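Pectate lyase (Paenibacillus sp. 0602, PDB 5GT5) cleaves polygalacturonate by eliminative lysis, and probably also partly methylated pectins from within the chain, likely with calcium as cofactor. Local coordinates at residues F169-K181 with S240-T252. The protein carries 1 engineered substitution. Numbering follows the deposited sequence. Where two conformers were deposited one is given.
Sequences FNKAYDGLVDSKK and SGSQKKGHLVGAT
Ser240 O (2.8 Å) and Ser242 O accept hydrogen bonds from Lys171 NZ, the second from above its carbonyl plane. The lysine bends at chi2 and chi3 to reach both. The Gln243 amide packs against Leu176 CD2. OE1 accepts a hydrogen bond from Ala172 N (2.9 Å), above the amide plane; NE2 gives a bent one to Ala172 O and a nearly straight one (171°) to Lys245 O. A leucine here would probably leave Ala172 N, Ala172 O and Lys245 O without these partners. In one of two conformers, Asp174 OD1 forms a salt bridge with Lys245 NZ (3.1 Å). Asp174 and Asp178 are likely calcium ligands, with Asp152 close by, and Lys245 lies beside the probable active-site Arg276. Gly246 O accepts a hydrogen bond from Leu176 N. The fold is the right-handed parallel beta-helix of polysaccharide lyase family 1, and the segments run parallel as neighbouring coils. His247 ND1 hydrogen-bonds Val177 O, in the ring plane and on a carbonyl lone pair. Leu248 N hydrogen-bonds Asp178 OD1 from above the carboxylate plane, and Leu248 O accepts one from Ser179 N. Gly250 N hydrogen-bonds Ser179 O, and Ala251 CB lies against the Lys180 chain.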
loop_
_atom_site.group_PDB
_atom_site.type_symbol
_atom_site.label_atom_id
_atom_site.label_comp_id
_atom_site.label_asym_id
_atom_site.label_seq_id
_atom_site.Cartn_x
_atom_site.Cartn_y
_atom_site.Cartn_z
ATOM N N PHE A 169 15.673 -20.353 -6.166
ATOM C CA PHE A 169 16.880 -19.597 -5.844
ATOM C C PHE A 169 17.973 -20.572 -5.466
ATOM O O PHE A 169 17.735 -21.497 -4.691
ATOM C CB PHE A 169 16.607 -18.636 -4.686
ATOM C CG PHE A 169 15.516 -17.643 -4.964
ATOM C CD1 PHE A 169 14.176 -17.988 -4.792
ATOM C CD2 PHE A 169 15.833 -16.378 -5.432
ATOM C CE1 PHE A 169 13.173 -17.070 -5.028
ATOM C CE2 PHE A 169 14.831 -15.447 -5.687
ATOM C CZ PHE A 169 13.501 -15.789 -5.489
ATOM N N ASN A 170 19.160 -20.344 -6.025
ATOM C CA ASN A 170 20.342 -21.156 -5.747
ATOM C C ASN A 170 21.268 -20.390 -4.802
ATOM O O ASN A 170 20.804 -19.498 -4.099
ATOM C CB ASN A 170 21.023 -21.510 -7.073
ATOM C CG ASN A 170 20.183 -22.434 -7.930
ATOM O OD1 ASN A 170 20.271 -23.670 -7.794
ATOM N ND2 ASN A 170 19.374 -21.861 -8.826
ATOM N N LYS A 171 22.565 -20.655 -4.808
ATOM C CA LYS A 171 23.462 -19.970 -3.879
ATOM C C LYS A 171 23.577 -18.492 -4.219
ATOM O O LYS A 171 23.617 -18.097 -5.395
ATOM C CB LYS A 171 24.865 -20.589 -3.953
ATOM C CG LYS A 171 24.998 -21.967 -3.332
ATOM C CD LYS A 171 25.509 -21.880 -1.936
ATOM C CE LYS A 171 27.012 -21.480 -1.887
ATOM N NZ LYS A 171 27.249 -21.238 -0.429
ATOM N N ALA A 172 23.650 -17.664 -3.186
ATOM C CA ALA A 172 23.977 -16.259 -3.355
ATOM C C ALA A 172 25.061 -15.875 -2.368
ATOM O O ALA A 172 25.124 -16.398 -1.254
ATOM C CB ALA A 172 22.730 -15.365 -3.133
ATOM N N TYR A 173 25.887 -14.927 -2.783
ATOM C CA TYR A 173 26.926 -14.388 -1.929
ATOM C C TYR A 173 26.344 -13.897 -0.611
ATOM O O TYR A 173 26.856 -14.241 0.462
ATOM C CB TYR A 173 27.674 -13.278 -2.677
ATOM C CG TYR A 173 28.826 -12.638 -1.939
ATOM C CD1 TYR A 173 28.582 -11.670 -0.969
ATOM C CD2 TYR A 173 30.150 -12.993 -2.203
ATOM C CE1 TYR A 173 29.616 -11.059 -0.277
ATOM C CE2 TYR A 173 31.209 -12.345 -1.533
ATOM C CZ TYR A 173 30.927 -11.404 -0.558
ATOM O OH TYR A 173 31.935 -10.752 0.108
ATOM N N ASP A 174 25.289 -13.094 -0.694
ATOM C CA ASP A 174 24.609 -12.588 0.498
ATOM C C ASP A 174 23.204 -13.186 0.555
ATOM O O ASP A 174 23.052 -14.401 0.662
ATOM C CB ASP A 174 24.630 -11.041 0.451
ATOM C CG ASP A 174 24.297 -10.363 1.761
ATOM O OD1 ASP A 174 24.147 -11.030 2.797
ATOM O OD2 ASP A 174 24.257 -9.105 1.750
ATOM N N GLY A 175 22.170 -12.371 0.465
ATOM C CA GLY A 175 20.821 -12.880 0.686
ATOM C C GLY A 175 20.083 -13.369 -0.546
ATOM O O GLY A 175 20.437 -13.081 -1.702
ATOM N N LEU A 176 19.010 -14.098 -0.288
ATOM C CA LEU A 176 18.171 -14.620 -1.361
ATOM C C LEU A 176 17.069 -13.628 -1.683
ATOM O O LEU A 176 17.041 -13.090 -2.794
ATOM C CB LEU A 176 17.595 -15.970 -0.963
ATOM C CG LEU A 176 18.649 -17.018 -0.614
ATOM C CD1 LEU A 176 17.957 -18.334 -0.174
ATOM C CD2 LEU A 176 19.582 -17.252 -1.794
ATOM N N VAL A 177 16.144 -13.393 -0.755
ATOM C CA VAL A 177 15.173 -12.312 -0.939
ATOM C C VAL A 177 15.141 -11.545 0.372
ATOM O O VAL A 177 14.797 -12.107 1.424
ATOM C CB VAL A 177 13.738 -12.784 -1.290
ATOM C CG1 VAL A 177 12.828 -11.570 -1.487
ATOM C CG2 VAL A 177 13.736 -13.668 -2.560
ATOM N N ASP A 178 15.539 -10.273 0.326
ATOM C CA ASP A 178 15.608 -9.389 1.486
ATOM C C ASP A 178 14.578 -8.309 1.333
ATOM O O ASP A 178 14.246 -7.880 0.206
ATOM C CB ASP A 178 16.974 -8.758 1.586
ATOM C CG ASP A 178 18.074 -9.765 1.904
ATOM O OD1 ASP A 178 17.784 -10.878 2.381
ATOM O OD2 ASP A 178 19.267 -9.425 1.678
ATOM N N SER A 179 14.057 -7.849 2.459
ATOM C CA SER A 179 13.009 -6.838 2.441
ATOM C C SER A 179 13.400 -5.758 3.423
ATOM O O SER A 179 13.631 -6.064 4.605
ATOM C CB SER A 179 11.675 -7.483 2.780
ATOM O OG SER A 179 10.626 -6.552 2.573
ATOM N N LYS A 180 13.470 -4.508 2.975
ATOM C CA LYS A 180 14.112 -3.444 3.715
ATOM C C LYS A 180 13.337 -2.123 3.625
ATOM O O LYS A 180 12.436 -1.940 2.771
ATOM C CB LYS A 180 15.524 -3.201 3.132
ATOM C CG LYS A 180 16.485 -4.380 3.149
ATOM C CD LYS A 180 17.812 -3.909 2.553
ATOM C CE LYS A 180 18.849 -5.019 2.529
ATOM N NZ LYS A 180 20.137 -4.500 1.957
ATOM N N LYS A 181 13.735 -1.190 4.480
ATOM C CA LYS A 181 13.251 0.182 4.416
ATOM C C LYS A 181 11.724 0.238 4.398
ATOM O O LYS A 181 11.109 0.902 3.555
ATOM C CB LYS A 181 13.893 0.908 3.245
ATOM C CG LYS A 181 15.418 0.983 3.405
ATOM C CD LYS A 181 16.066 1.747 2.269
ATOM C CE LYS A 181 15.861 3.251 2.404
ATOM N NZ LYS A 181 16.449 4.008 1.247
ATOM N N SER A 240 30.687 -25.702 1.765
ATOM C CA SER A 240 30.286 -24.500 1.023
ATOM C C SER A 240 28.993 -24.704 0.269
ATOM O O SER A 240 28.474 -23.740 -0.268
ATOM C CB SER A 240 31.354 -24.098 0.003
ATOM O OG SER A 240 32.592 -23.825 0.618
ATOM N N GLY A 241 28.469 -25.922 0.217
ATOM C CA GLY A 241 27.277 -26.181 -0.579
ATOM C C GLY A 241 26.027 -25.526 -0.059
ATOM O O GLY A 241 25.192 -25.076 -0.848
ATOM N N SER A 242 25.855 -25.486 1.251
ATOM C CA SER A 242 24.665 -24.836 1.819
ATOM C C SER A 242 24.701 -23.315 1.711
ATOM O O SER A 242 25.763 -22.699 1.614
ATOM C CB SER A 242 24.461 -25.267 3.277
ATOM O OG SER A 242 25.631 -25.105 4.043
ATOM N N GLN A 243 23.510 -22.727 1.659
ATOM C CA GLN A 243 23.389 -21.268 1.504
ATOM C C GLN A 243 23.470 -20.601 2.869
ATOM O O GLN A 243 22.782 -21.005 3.798
ATOM C CB GLN A 243 22.040 -20.971 0.835
ATOM C CG GLN A 243 21.616 -19.498 0.877
ATOM C CD GLN A 243 22.570 -18.587 0.134
ATOM O OE1 GLN A 243 23.390 -19.060 -0.680
ATOM N NE2 GLN A 243 22.467 -17.283 0.380
ATOM N N LYS A 244 24.314 -19.592 3.027
ATOM C CA LYS A 244 24.543 -19.010 4.369
ATOM C C LYS A 244 23.367 -18.185 4.874
ATOM O O LYS A 244 23.025 -18.249 6.047
ATOM C CB LYS A 244 25.812 -18.152 4.354
ATOM C CG LYS A 244 26.241 -17.559 5.687
ATOM C CD LYS A 244 26.648 -18.657 6.645
ATOM C CE LYS A 244 28.007 -19.243 6.285
ATOM N NZ LYS A 244 28.472 -20.258 7.292
ATOM N N LYS A 245 22.736 -17.410 4.005
ATOM C CA LYS A 245 21.688 -16.452 4.429
ATOM C C LYS A 245 20.420 -16.582 3.594
ATOM O O LYS A 245 20.486 -16.619 2.362
ATOM C CB LYS A 245 22.199 -14.991 4.302
ATOM C CG LYS A 245 23.328 -14.614 5.247
ATOM C CD LYS A 245 24.067 -13.396 4.733
ATOM C CE LYS A 245 25.278 -13.047 5.583
ATOM N NZ LYS A 245 26.252 -12.224 4.803
ATOM N N GLY A 246 19.259 -16.617 4.247
ATOM C CA GLY A 246 17.987 -16.674 3.559
ATOM C C GLY A 246 17.335 -15.322 3.306
ATOM O O GLY A 246 17.603 -14.672 2.299
ATOM N N HIS A 247 16.451 -14.904 4.214
ATOM C CA HIS A 247 15.692 -13.661 4.113
ATOM C C HIS A 247 16.054 -12.687 5.247
ATOM O O HIS A 247 15.820 -12.991 6.421
ATOM C CB HIS A 247 14.190 -13.943 4.298
ATOM C CG HIS A 247 13.584 -14.871 3.282
ATOM N ND1 HIS A 247 13.599 -14.620 1.938
ATOM C CD2 HIS A 247 12.861 -16.010 3.457
ATOM C CE1 HIS A 247 12.957 -15.602 1.300
ATOM N NE2 HIS A 247 12.506 -16.450 2.202
ATOM N N LEU A 248 16.627 -11.548 4.918
ATOM C CA LEU A 248 16.833 -10.454 5.871
ATOM C C LEU A 248 15.650 -9.521 5.752
ATOM O O LEU A 248 15.457 -8.897 4.706
ATOM C CB LEU A 248 18.135 -9.714 5.560
ATOM C CG LEU A 248 18.483 -8.601 6.557
ATOM C CD1 LEU A 248 18.702 -9.147 7.981
ATOM C CD2 LEU A 248 19.718 -7.863 6.041
ATOM N N VAL A 249 14.830 -9.468 6.795
ATOM C CA VAL A 249 13.628 -8.624 6.791
ATOM C C VAL A 249 13.836 -7.540 7.853
ATOM O O VAL A 249 13.584 -7.762 9.046
ATOM C CB VAL A 249 12.354 -9.450 7.051
ATOM C CG1 VAL A 249 11.118 -8.580 6.902
ATOM C CG2 VAL A 249 12.298 -10.647 6.080
ATOM N N GLY A 250 14.347 -6.388 7.418
ATOM C CA GLY A 250 14.749 -5.297 8.293
ATOM C C GLY A 250 16.236 -5.378 8.465
ATOM O O GLY A 250 16.756 -6.252 9.194
ATOM N N ALA A 251 16.945 -4.481 7.801
ATOM C CA ALA A 251 18.404 -4.607 7.746
ATOM C C ALA A 251 19.181 -3.774 8.742
ATOM O O ALA A 251 20.362 -3.998 8.925
ATOM C CB ALA A 251 18.902 -4.316 6.349
ATOM N N THR A 252 18.534 -2.790 9.360
ATOM C CA THR A 252 19.237 -1.884 10.267
ATOM C C THR A 252 18.633 -1.953 11.660
ATOM O O THR A 252 17.424 -1.840 11.822
ATOM C CB THR A 252 19.148 -0.453 9.760
ATOM O OG1 THR A 252 19.603 -0.400 8.393
ATOM C CG2 THR A 252 20.008 0.499 10.631
HETATM O O HOH W 1 25.854 -18.911 0.576
HETATM O O HOH W 2 24.740 -16.086 2.109
#